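Local coordinates for putative tetR-family transcriptional regulatory protein (Streptomyces coelicolor, PDB 2DG8) that probably binds DNA through a helix-turn-helix domain and regulates transcription as a dimeric member of the TetR family, at residues P8-R11 and E12-L15; V93-L96 and S97-Q101; H134-H138 and F139-T143. One frame throughout, in Å; residues are numbered along the deposited sequence.

Contact 1 (P8-R11 and E12-L15); sequences PQRR and ERIL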
ATOM      1  N   PRO A   8     -24.944  14.464  21.129  1.00 78.75           N
ATOM      2  CA  PRO A   8     -23.579  14.109  21.543  1.00 76.84           C
ATOM      3  C   PRO A   8     -22.768  13.469  20.410  1.00 74.44           C
ATOM      4  O   PRO A   8     -21.663  12.963  20.632  1.00 74.85           O
ATOM      5  CB  PRO A   8     -23.810  13.130  22.698  1.00 77.62           C
ATOM      6  CG  PRO A   8     -25.157  13.530  23.230  1.00 78.09           C
ATOM      7  CD  PRO A   8     -25.934  13.764  21.964  1.00 78.31           C
ATOM      8  N   GLN A   9     -23.324  13.495  19.202  1.00 70.04           N
ATOM      9  CA  GLN A   9     -22.672  12.909  18.034  1.00 65.59           C
ATOM     10  C   GLN A   9     -21.982  13.935  17.138  1.00 60.57           C
ATOM     11  O   GLN A   9     -21.685  13.650  15.977  1.00 59.51           O
ATOM     12  CB  GLN A   9     -23.698  12.127  17.205  1.00 67.72           C
ATOM     13  CG  GLN A   9     -24.040  10.730  17.728  1.00 71.18           C
ATOM     14  CD  GLN A   9     -24.401  10.706  19.208  1.00 73.00           C
ATOM     15  OE1 GLN A   9     -23.528  10.799  20.073  1.00 74.29           O
ATOM     16  NE2 GLN A   9     -25.691  10.583  19.503  1.00 73.67           N
ATOM     17  N   ARG A  10     -21.722  15.127  17.663  1.00 55.01           N
ATOM     18  CA  ARG A  10     -21.069  16.151  16.854  1.00 50.18           C
ATOM     19  C   ARG A  10     -19.592  15.824  16.654  1.00 46.88           C
ATOM     20  O   ARG A  10     -19.026  16.078  15.591  1.00 44.63           O
ATOM     21  CB  ARG A  10     -21.219  17.527  17.505  1.00 50.24           C
ATOM     22  CG  ARG A  10     -20.532  18.643  16.731  1.00 50.22           C
ATOM     23  CD  ARG A  10     -20.821  20.019  17.327  1.00 51.97           C
ATOM     24  NE  ARG A  10     -22.124  20.558  16.941  1.00 47.83           N
ATOM     25  CZ  ARG A  10     -22.580  21.741  17.342  1.00 49.14           C
ATOM     26  NH1 ARG A  10     -23.771  22.164  16.947  1.00 50.74           N
ATOM     27  NH2 ARG A  10     -21.844  22.502  18.144  1.00 45.10           N
ATOM     28  N   ARG A  11     -18.972  15.256  17.681  1.00 44.62           N
ATOM     29  CA  ARG A  11     -17.568  14.896  17.602  1.00 43.27           C
ATOM     30  C   ARG A  11     -17.406  13.784  16.568  1.00 44.26           C
ATOM     31  O   ARG A  11     -16.515  13.844  15.723  1.00 43.48           O
ATOM     32  CB  ARG A  11     -17.064  14.443  18.975  1.00 41.05           C
ATOM     33  CG  ARG A  11     -15.553  14.541  19.145  1.00 40.39           C
ATOM     34  CD  ARG A  11     -15.159  14.471  20.614  1.00 42.65           C
ATOM     35  NE  ARG A  11     -13.731  14.707  20.827  1.00 42.92           N
ATOM     36  CZ  ARG A  11     -12.778  13.827  20.536  1.00 44.07           C
ATOM     37  NH1 ARG A  11     -11.503  14.129  20.753  1.00 39.03           N
ATOM     38  NH2 ARG A  11     -13.103  12.636  20.046  1.00 40.02           N
ATOM     39  N   GLU A  12     -18.281  12.781  16.634  1.00 44.85           N
ATOM     40  CA  GLU A  12     -18.250  11.657  15.698  1.00 44.92           C
ATOM     41  C   GLU A  12     -18.431  12.164  14.269  1.00 44.25           C
ATOM     42  O   GLU A  12     -17.799  11.669  13.333  1.00 40.97           O
ATOM     43  CB  GLU A  12     -19.378  10.659  16.005  1.00 47.63           C
ATOM     44  CG  GLU A  12     -19.367  10.060  17.417  1.00 52.96           C
ATOM     45  CD  GLU A  12     -20.438   8.984  17.606  1.00 56.98           C
ATOM     46  OE1 GLU A  12     -20.512   8.399  18.708  1.00 59.33           O
ATOM     47  OE2 GLU A  12     -21.208   8.722  16.656  1.00 59.00           O
ATOM     48  N   ARG A  13     -19.306  13.149  14.105  1.00 42.93           N
ATOM     49  CA  ARG A  13     -19.571  13.699  12.784  1.00 42.59           C
ATOM     50  C   ARG A  13     -18.337  14.401  12.250  1.00 39.74           C
ATOM     51  O   ARG A  13     -18.078  14.397  11.046  1.00 39.98           O
ATOM     52  CB  ARG A  13     -20.741  14.682  12.835  1.00 44.01           C
ATOM     53  CG  ARG A  13     -21.689  14.558  11.656  1.00 49.80           C
ATOM     54  CD  ARG A  13     -22.848  15.529  11.792  1.00 54.55           C
ATOM     55  NE  ARG A  13     -23.510  15.388  13.084  1.00 57.28           N
ATOM     56  CZ  ARG A  13     -23.746  16.401  13.911  1.00 58.79           C
ATOM     57  NH1 ARG A  13     -24.356  16.188  15.070  1.00 59.22           N
ATOM     58  NH2 ARG A  13     -23.367  17.629  13.578  1.00 60.74           N
ATOM     59  N   ILE A  14     -17.572  15.004  13.147  1.00 36.33           N
ATOM     60  CA  ILE A  14     -16.369  15.696  12.727  1.00 35.26           C
ATOM     61  C   ILE A  14     -15.375  14.677  12.186  1.00 34.02           C
ATOM     62  O   ILE A  14     -14.757  14.902  11.144  1.00 32.45           O
ATOM     63  CB  ILE A  14     -15.748  16.493  13.894  1.00 35.32           C
ATOM     64  CG1 ILE A  14     -16.646  17.695  14.216  1.00 37.99           C
ATOM     65  CG2 ILE A  14     -14.337  16.955  13.524  1.00 34.88           C
ATOM     66  CD1 ILE A  14     -16.273  18.456  15.480  1.00 38.01           C
ATOM     67  N   LEU A  15     -15.245  13.548  12.883  1.00 31.18           N
ATOM     68  CA  LEU A  15     -14.327  12.496  12.463  1.00 32.83           C
ATOM     69  C   LEU A  15     -14.701  11.942  11.094  1.00 33.52           C
ATOM     70  O   LEU A  15     -13.840  11.755  10.231  1.00 32.15           O
ATOM     71  CB  LEU A  15     -14.308  11.370  13.494  1.00 32.50           C
ATOM     72  CG  LEU A  15     -13.633  11.730  14.824  1.00 32.63           C
ATOM     73  CD1 LEU A  15     -13.761  10.571  15.786  1.00 30.92           C
ATOM     74  CD2 LEU A  15     -12.164  12.070  14.589  1.00 32.60           C
TER
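Gln9 O and Arg13 N join across the N-terminal turn of helix 10-25, the first helix of the chain, at the edge of the TetR-family helix-turn-helix region. Gln9 holds the N-cap position and the backbone bonds are of the i to i+4 kind. Arg13 N donates to Gln9 O over 3.1 Å at an N-H...O angle of 146°, Ile14 N to Arg10 O over 3.0 Å, and Leu15 N to Arg11 O over 3.1 Å at 157°. A second, weak bond from Ile14 N to Arg11 O adds a three-residue step.

The side chains meet mostly by van der Waals contact. The Arg13 chain bends at chi3 (-53°), folding the guanidinium back toward the helix start, so that one of its faces lies over Arg10 CA, which is 3.7 Å from NH1 and offset toward the rim of the group. Glu12 reaches back alongside Gln9, both pointing the same way, and its OE2 comes to 3.6 Å from Gln9 CG. Ile14 CG1 rests 3.2 Å from Arg10 O, keeping its aliphatic branch against the helix backbone.

Two arginines find their strongest partners outside the two segments: Arg13 NH1 forms a salt bridge with Asp7, while Arg11 bridges to Glu59 and makes a cation-pi contact with Phe50. Ile14 packs on Met46 of helix 44-49, and Leu15 touches Arg63 of helix 53-77, so the start of helix 10-25 is set against both.

Contact 2 (V93-L96 and S97-Q101); sequences VHEL and SEDSQ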
ATOM      1  N   VAL A  93     -10.318 -10.859   0.952  1.00 31.34           N
ATOM      2  CA  VAL A  93      -9.399 -10.284  -0.017  1.00 31.95           C
ATOM      3  C   VAL A  93     -10.116  -9.646  -1.196  1.00 33.02           C
ATOM      4  O   VAL A  93      -9.785  -8.529  -1.589  1.00 30.45           O
ATOM      5  CB  VAL A  93      -8.416 -11.342  -0.559  1.00 30.25           C
ATOM      6  CG1 VAL A  93      -7.746 -10.828  -1.832  1.00 25.92           C
ATOM      7  CG2 VAL A  93      -7.361 -11.654   0.497  1.00 29.24           C
ATOM      8  N   HIS A  94     -11.089 -10.352  -1.770  1.00 32.50           N
ATOM      9  CA  HIS A  94     -11.797  -9.791  -2.912  1.00 32.82           C
ATOM     10  C   HIS A  94     -12.681  -8.603  -2.537  1.00 33.16           C
ATOM     11  O   HIS A  94     -12.749  -7.609  -3.264  1.00 31.24           O
ATOM     12  CB  HIS A  94     -12.587 -10.890  -3.632  1.00 32.29           C
ATOM     13  CG  HIS A  94     -11.713 -11.809  -4.435  1.00 34.46           C
ATOM     14  ND1 HIS A  94     -11.932 -12.063  -5.771  1.00 35.21           N
ATOM     15  CD2 HIS A  94     -10.577 -12.468  -4.111  1.00 32.63           C
ATOM     16  CE1 HIS A  94     -10.966 -12.831  -6.238  1.00 32.50           C
ATOM     17  NE2 HIS A  94     -10.128 -13.092  -5.251  1.00 32.67           N
ATOM     18  N   GLU A  95     -13.332  -8.679  -1.389  1.00 33.64           N
ATOM     19  CA  GLU A  95     -14.169  -7.565  -0.968  1.00 36.26           C
ATOM     20  C   GLU A  95     -13.318  -6.305  -0.727  1.00 34.03           C
ATOM     21  O   GLU A  95     -13.659  -5.223  -1.185  1.00 31.97           O
ATOM     22  CB  GLU A  95     -14.937  -7.926   0.304  1.00 36.99           C
ATOM     23  CG  GLU A  95     -15.849  -6.809   0.786  1.00 44.34           C
ATOM     24  CD  GLU A  95     -16.666  -7.191   2.008  1.00 45.53           C
ATOM     25  OE1 GLU A  95     -17.170  -8.337   2.056  1.00 49.55           O
ATOM     26  OE2 GLU A  95     -16.818  -6.337   2.907  1.00 43.70           O
ATOM     27  N   LEU A  96     -12.203  -6.454  -0.021  1.00 33.68           N
ATOM     28  CA  LEU A  96     -11.341  -5.313   0.275  1.00 34.15           C
ATOM     29  C   LEU A  96     -10.681  -4.720  -0.963  1.00 33.07           C
ATOM     30  O   LEU A  96     -10.374  -3.535  -0.989  1.00 33.83           O
ATOM     31  CB  LEU A  96     -10.234  -5.703   1.253  1.00 36.14           C
ATOM     32  CG  LEU A  96     -10.538  -6.177   2.676  1.00 39.04           C
ATOM     33  CD1 LEU A  96      -9.243  -6.733   3.277  1.00 36.77           C
ATOM     34  CD2 LEU A  96     -11.085  -5.034   3.524  1.00 37.34           C
ATOM     35  N   SER A  97     -10.443  -5.543  -1.977  1.00 30.26           N
ATOM     36  CA  SER A  97      -9.798  -5.057  -3.182  1.00 32.80           C
ATOM     37  C   SER A  97     -10.721  -4.361  -4.170  1.00 32.98           C
ATOM     38  O   SER A  97     -10.246  -3.588  -4.998  1.00 33.95           O
ATOM     39  CB  SER A  97      -9.080  -6.200  -3.912  1.00 32.02           C
ATOM     40  OG  SER A  97     -10.005  -7.077  -4.543  1.00 33.54           O
ATOM     41  N   GLU A  98     -12.026  -4.605  -4.097  1.00 33.24           N
ATOM     42  CA  GLU A  98     -12.911  -3.983  -5.083  1.00 36.05           C
ATOM     43  C   GLU A  98     -14.252  -3.401  -4.663  1.00 36.52           C
ATOM     44  O   GLU A  98     -14.890  -2.712  -5.458  1.00 36.44           O
ATOM     45  CB  GLU A  98     -13.169  -4.972  -6.224  1.00 36.92           C
ATOM     46  CG  GLU A  98     -13.650  -6.338  -5.776  1.00 38.90           C
ATOM     47  CD  GLU A  98     -13.921  -7.274  -6.948  1.00 41.17           C
ATOM     48  OE1 GLU A  98     -13.053  -7.391  -7.842  1.00 39.67           O
ATOM     49  OE2 GLU A  98     -15.005  -7.896  -6.970  1.00 42.58           O
ATOM     50  N   ASP A  99     -14.690  -3.659  -3.437  1.00 36.67           N
ATOM     51  CA  ASP A  99     -15.992  -3.163  -3.018  1.00 35.65           C
ATOM     52  C   ASP A  99     -16.081  -1.681  -2.698  1.00 33.92           C
ATOM     53  O   ASP A  99     -17.062  -1.046  -3.037  1.00 30.50           O
ATOM     54  CB  ASP A  99     -16.511  -3.983  -1.840  1.00 39.22           C
ATOM     55  CG  ASP A  99     -17.024  -5.357  -2.269  1.00 45.42           C
ATOM     56  OD1 ASP A  99     -17.533  -6.108  -1.412  1.00 47.25           O
ATOM     57  OD2 ASP A  99     -16.917  -5.687  -3.472  1.00 48.90           O
ATOM     58  N   SER A 100     -15.061  -1.125  -2.062  1.00 34.72           N
ATOM     59  CA  SER A 100     -15.089   0.289  -1.713  1.00 34.09           C
ATOM     60  C   SER A 100     -13.829   1.042  -2.131  1.00 33.12           C
ATOM     61  O   SER A 100     -12.761   0.843  -1.557  1.00 33.33           O
ATOM     62  CB  SER A 100     -15.304   0.442  -0.203  1.00 34.53           C
ATOM     63  OG  SER A 100     -15.091   1.783   0.216  1.00 35.66           O
ATOM     64  N   GLN A 101     -13.949   1.901  -3.138  1.00 33.93           N
ATOM     65  CA  GLN A 101     -12.797   2.680  -3.568  1.00 37.16           C
ATOM     66  C   GLN A 101     -12.419   3.662  -2.457  1.00 36.19           C
ATOM     67  O   GLN A 101     -11.247   3.992  -2.288  1.00 39.58           O
ATOM     68  CB  GLN A 101     -13.097   3.440  -4.871  1.00 40.33           C
ATOM     69  CG  GLN A 101     -11.979   4.393  -5.305  1.00 42.62           C
ATOM     70  CD  GLN A 101     -12.157   4.919  -6.719  1.00 45.05           C
ATOM     71  OE1 GLN A 101     -13.271   5.239  -7.139  1.00 48.68           O
ATOM     72  NE2 GLN A 101     -11.056   5.025  -7.459  1.00 41.47           N
TER
HETATM   73  O   HOH W   1     -14.075 -10.735  -7.242  1.00 39.26           O
HETATM   74  O   HOH W   2     -11.807  -1.370  -2.976  1.00 40.74           O
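The last turn of helix 82-98 and the short link to helix 101-116 make up this contact, within the region assigned to the TetR-type C-terminal domain. Ser97 N donates to Val93 O over 3.1 Å, and Asp99 N to Glu95 O over 2.9 Å at an N-H...O angle of 158°; the intervening Glu98 N to His94 O bond is weak. Ser97 OG, set by chi1 of 73° between its backbone N and carbonyl carbon, turns back and donates to His94 O over 3.1 Å, tilted 33° from the carbonyl plane. Beside it, a water lies in the His94 ring plane, 2.9 Å from ND1, and donates to Glu98 OE2. A second water donates to Leu96 O and, weakly, to Ser100 O, spanning the link. Ser100 OG caps Asp103 N at the start of the next helix.

Arg158 of helix 141-159 meets both Ser97 OG and Glu98 OE1, the latter as a salt bridge, and His94 NE2 bonds to Thr170. The two oxygens of Glu98 thus have different partners, the water shared with His94 on OE2 and the guanidinium on OE1, and its negative charge is probably offset by Arg158.

Contact 3 (H134-H138 and F139-T143); sequences HLEKH and FDPGT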
ATOM      1  N   HIS A 134      -8.080 -11.665  15.080  1.00 39.18           N
ATOM      2  CA  HIS A 134      -9.144 -12.431  14.433  1.00 39.10           C
ATOM      3  C   HIS A 134      -8.609 -13.585  13.598  1.00 38.51           C
ATOM      4  O   HIS A 134      -9.273 -14.607  13.444  1.00 39.21           O
ATOM      5  CB  HIS A 134     -10.001 -11.527  13.554  1.00 40.59           C
ATOM      6  CG  HIS A 134     -10.707 -10.448  14.317  1.00 44.26           C
ATOM      7  ND1 HIS A 134     -10.289  -9.137  14.308  1.00 45.89           N
ATOM      8  CD2 HIS A 134     -11.766 -10.504  15.157  1.00 43.67           C
ATOM      9  CE1 HIS A 134     -11.062  -8.426  15.114  1.00 45.69           C
ATOM     10  NE2 HIS A 134     -11.963  -9.233  15.640  1.00 45.99           N
ATOM     11  N   LEU A 135      -7.408 -13.420  13.057  1.00 37.69           N
ATOM     12  CA  LEU A 135      -6.807 -14.462  12.240  1.00 38.09           C
ATOM     13  C   LEU A 135      -6.375 -15.613  13.145  1.00 38.71           C
ATOM     14  O   LEU A 135      -6.480 -16.782  12.774  1.00 36.44           O
ATOM     15  CB  LEU A 135      -5.604 -13.899  11.489  1.00 33.12           C
ATOM     16  CG  LEU A 135      -5.579 -13.725   9.968  1.00 35.06           C
ATOM     17  CD1 LEU A 135      -6.957 -13.577   9.328  1.00 28.71           C
ATOM     18  CD2 LEU A 135      -4.709 -12.529   9.699  1.00 30.05           C
ATOM     19  N   GLU A 136      -5.899 -15.272  14.338  1.00 40.53           N
ATOM     20  CA  GLU A 136      -5.447 -16.281  15.284  1.00 42.94           C
ATOM     21  C   GLU A 136      -6.582 -17.089  15.900  1.00 42.88           C
ATOM     22  O   GLU A 136      -6.337 -17.986  16.703  1.00 45.09           O
ATOM     23  CB  GLU A 136      -4.609 -15.646  16.388  1.00 42.52           C
ATOM     24  CG  GLU A 136      -3.305 -15.062  15.891  1.00 44.15           C
ATOM     25  CD  GLU A 136      -2.456 -14.532  17.017  1.00 45.51           C
ATOM     26  OE1 GLU A 136      -1.479 -13.808  16.738  1.00 44.61           O
ATOM     27  OE2 GLU A 136      -2.766 -14.851  18.184  1.00 48.60           O
ATOM     28  N   LYS A 137      -7.817 -16.771  15.538  1.00 42.56           N
ATOM     29  CA  LYS A 137      -8.942 -17.530  16.052  1.00 44.63           C
ATOM     30  C   LYS A 137      -9.036 -18.824  15.244  1.00 45.21           C
ATOM     31  O   LYS A 137      -9.803 -19.726  15.583  1.00 46.50           O
ATOM     32  CB  LYS A 137     -10.245 -16.741  15.915  1.00 45.85           C
ATOM     33  CG  LYS A 137     -10.350 -15.541  16.840  1.00 47.96           C
ATOM     34  CD  LYS A 137     -11.686 -14.830  16.654  1.00 50.65           C
ATOM     35  CE  LYS A 137     -11.736 -13.520  17.433  1.00 53.26           C
ATOM     36  NZ  LYS A 137     -13.034 -12.814  17.208  1.00 55.42           N
ATOM     37  N   HIS A 138      -8.243 -18.916  14.179  1.00 43.73           N
ATOM     38  CA  HIS A 138      -8.258 -20.102  13.334  1.00 43.69           C
ATOM     39  C   HIS A 138      -6.879 -20.658  13.008  1.00 42.42           C
ATOM     40  O   HIS A 138      -6.744 -21.843  12.724  1.00 43.23           O
ATOM     41  CB  HIS A 138      -8.988 -19.816  12.018  1.00 44.83           C
ATOM     42  CG  HIS A 138     -10.404 -19.365  12.190  1.00 45.56           C
ATOM     43  ND1 HIS A 138     -10.748 -18.043  12.375  1.00 45.80           N
ATOM     44  CD2 HIS A 138     -11.566 -20.059  12.184  1.00 45.18           C
ATOM     45  CE1 HIS A 138     -12.062 -17.942  12.472  1.00 46.44           C
ATOM     46  NE2 HIS A 138     -12.582 -19.151  12.359  1.00 45.16           N
ATOM     47  N   PHE A 139      -5.861 -19.804  13.034  1.00 41.92           N
ATOM     48  CA  PHE A 139      -4.503 -20.233  12.717  1.00 41.48           C
ATOM     49  C   PHE A 139      -3.548 -19.854  13.833  1.00 43.19           C
ATOM     50  O   PHE A 139      -3.828 -18.939  14.608  1.00 44.50           O
ATOM     51  CB  PHE A 139      -4.033 -19.574  11.414  1.00 39.33           C
ATOM     52  CG  PHE A 139      -4.966 -19.791  10.250  1.00 37.04           C
ATOM     53  CD1 PHE A 139      -4.929 -20.975   9.521  1.00 35.14           C
ATOM     54  CD2 PHE A 139      -5.907 -18.824   9.909  1.00 34.66           C
ATOM     55  CE1 PHE A 139      -5.819 -21.194   8.470  1.00 33.01           C
ATOM     56  CE2 PHE A 139      -6.801 -19.031   8.862  1.00 31.86           C
ATOM     57  CZ  PHE A 139      -6.757 -20.219   8.143  1.00 33.83           C
ATOM     58  N   ASP A 140      -2.418 -20.557  13.908  1.00 44.35           N
ATOM     59  CA  ASP A 140      -1.411 -20.276  14.924  1.00 45.56           C
ATOM     60  C   ASP A 140      -0.832 -18.878  14.675  1.00 45.30           C
ATOM     61  O   ASP A 140      -0.944 -18.345  13.569  1.00 47.58           O
ATOM     62  CB  ASP A 140      -0.305 -21.341  14.888  1.00 46.15           C
ATOM     63  CG  ASP A 140       0.511 -21.307  13.608  1.00 47.54           C
ATOM     64  OD1 ASP A 140       1.369 -20.409  13.464  1.00 50.64           O
ATOM     65  OD2 ASP A 140       0.300 -22.184  12.745  1.00 49.30           O
ATOM     66  N   PRO A 141      -0.211 -18.268  15.701  1.00 43.93           N
ATOM     67  CA  PRO A 141       0.386 -16.928  15.617  1.00 42.01           C
ATOM     68  C   PRO A 141       1.294 -16.688  14.413  1.00 41.78           C
ATOM     69  O   PRO A 141       1.190 -15.663  13.745  1.00 40.34           O
ATOM     70  CB  PRO A 141       1.145 -16.807  16.931  1.00 41.14           C
ATOM     71  CG  PRO A 141       0.304 -17.622  17.871  1.00 44.20           C
ATOM     72  CD  PRO A 141       0.001 -18.845  17.041  1.00 44.42           C
ATOM     73  N   GLY A 142       2.198 -17.624  14.156  1.00 40.40           N
ATOM     74  CA  GLY A 142       3.107 -17.469  13.042  1.00 40.66           C
ATOM     75  C   GLY A 142       2.410 -17.414  11.692  1.00 39.69           C
ATOM     76  O   GLY A 142       2.638 -16.491  10.908  1.00 35.65           O
ATOM     77  N   THR A 143       1.558 -18.395  11.409  1.00 39.60           N
ATOM     78  CA  THR A 143       0.879 -18.406  10.121  1.00 42.68           C
ATOM     79  C   THR A 143      -0.041 -17.193  10.016  1.00 41.82           C
ATOM     80  O   THR A 143      -0.180 -16.593   8.948  1.00 43.92           O
ATOM     81  CB  THR A 143       0.066 -19.699   9.915  1.00 43.10           C
ATOM     82  OG1 THR A 143      -1.116 -19.660  10.717  1.00 50.19           O
ATOM     83  CG2 THR A 143       0.889 -20.900  10.317  1.00 41.14           C
TER
HETATM   84  O   HOH W   3       0.199 -13.252  14.989  1.00 41.09           O
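Leu135 O meets Phe139 N across the turn that follows helix 121-135. The bond is 3.1 Å long, with an N-H...O angle of 152°, and the donor lies in the carbonyl plane; the same oxygen also accepts from His138 N, so two backbone N-H groups grip the last carbonyl of the helix. It sits at the edge of the Phe139 ring as well, 3.6 Å from CD2.

Glu136 comes next. Its CA-H points at Phe139 O, with CA 3.2 Å from that oxygen and an angle of 149° at the hydrogen. With CG anti to the carbonyl carbon (chi1 -66°) and the chain extended beyond it, the Glu136 side chain crosses that of Pro141 at about a right angle, placing OE1 3.8 Å from Pro141 CA. A water appears to bridge Glu136 OE1 and Pro141 O, though its distance to OE1 is short (2.5 Å).

At His138, CB stands over the face of the Phe139 ring, 4.2 Å from its centroid, in a CH-pi contact, while the imidazole reaches outside the turn, where NE2 is hydrogen-bonded to Ala79 O. Past the turn, Asp140 is the N-cap of helix 141-159: OD1 accepts from Thr143 N over 2.9 Å, approached from above the carboxylate plane, and Thr143 OG1 returns a bond to Asp140 O.

Leu135 packs on Leu76 of helix 53-77 and Ala144 of helix 141-159. Phe139 is buried against Ala85 and Arg86 of helix 82-98 and Leu147 of helix 141-159, and Thr143 touches Arg176 of the second subunit.

Overall arrangement
Along the chain the three contacts come in series. Contact 1 opens helix 10-25, contact 2 closes helix 82-98, and contact 3 is the turn from helix 121-135 to helix 141-159. Contacts 2 and 3 share the TetR-type C-terminal region, their centres 22 Å apart. Contact 1 reaches into the helix-turn-helix region and lies about 35 Å, centre to centre, from contact 3, on opposite sides of the chain's centre; contact 2 is about 27 Å from contact 1, again between centres. None touches another. Helix 53-77 packs against residues of all three, so this long helix links the probable DNA-binding end to the C-terminal region, where contacts 2 and 3 each reach the second subunit.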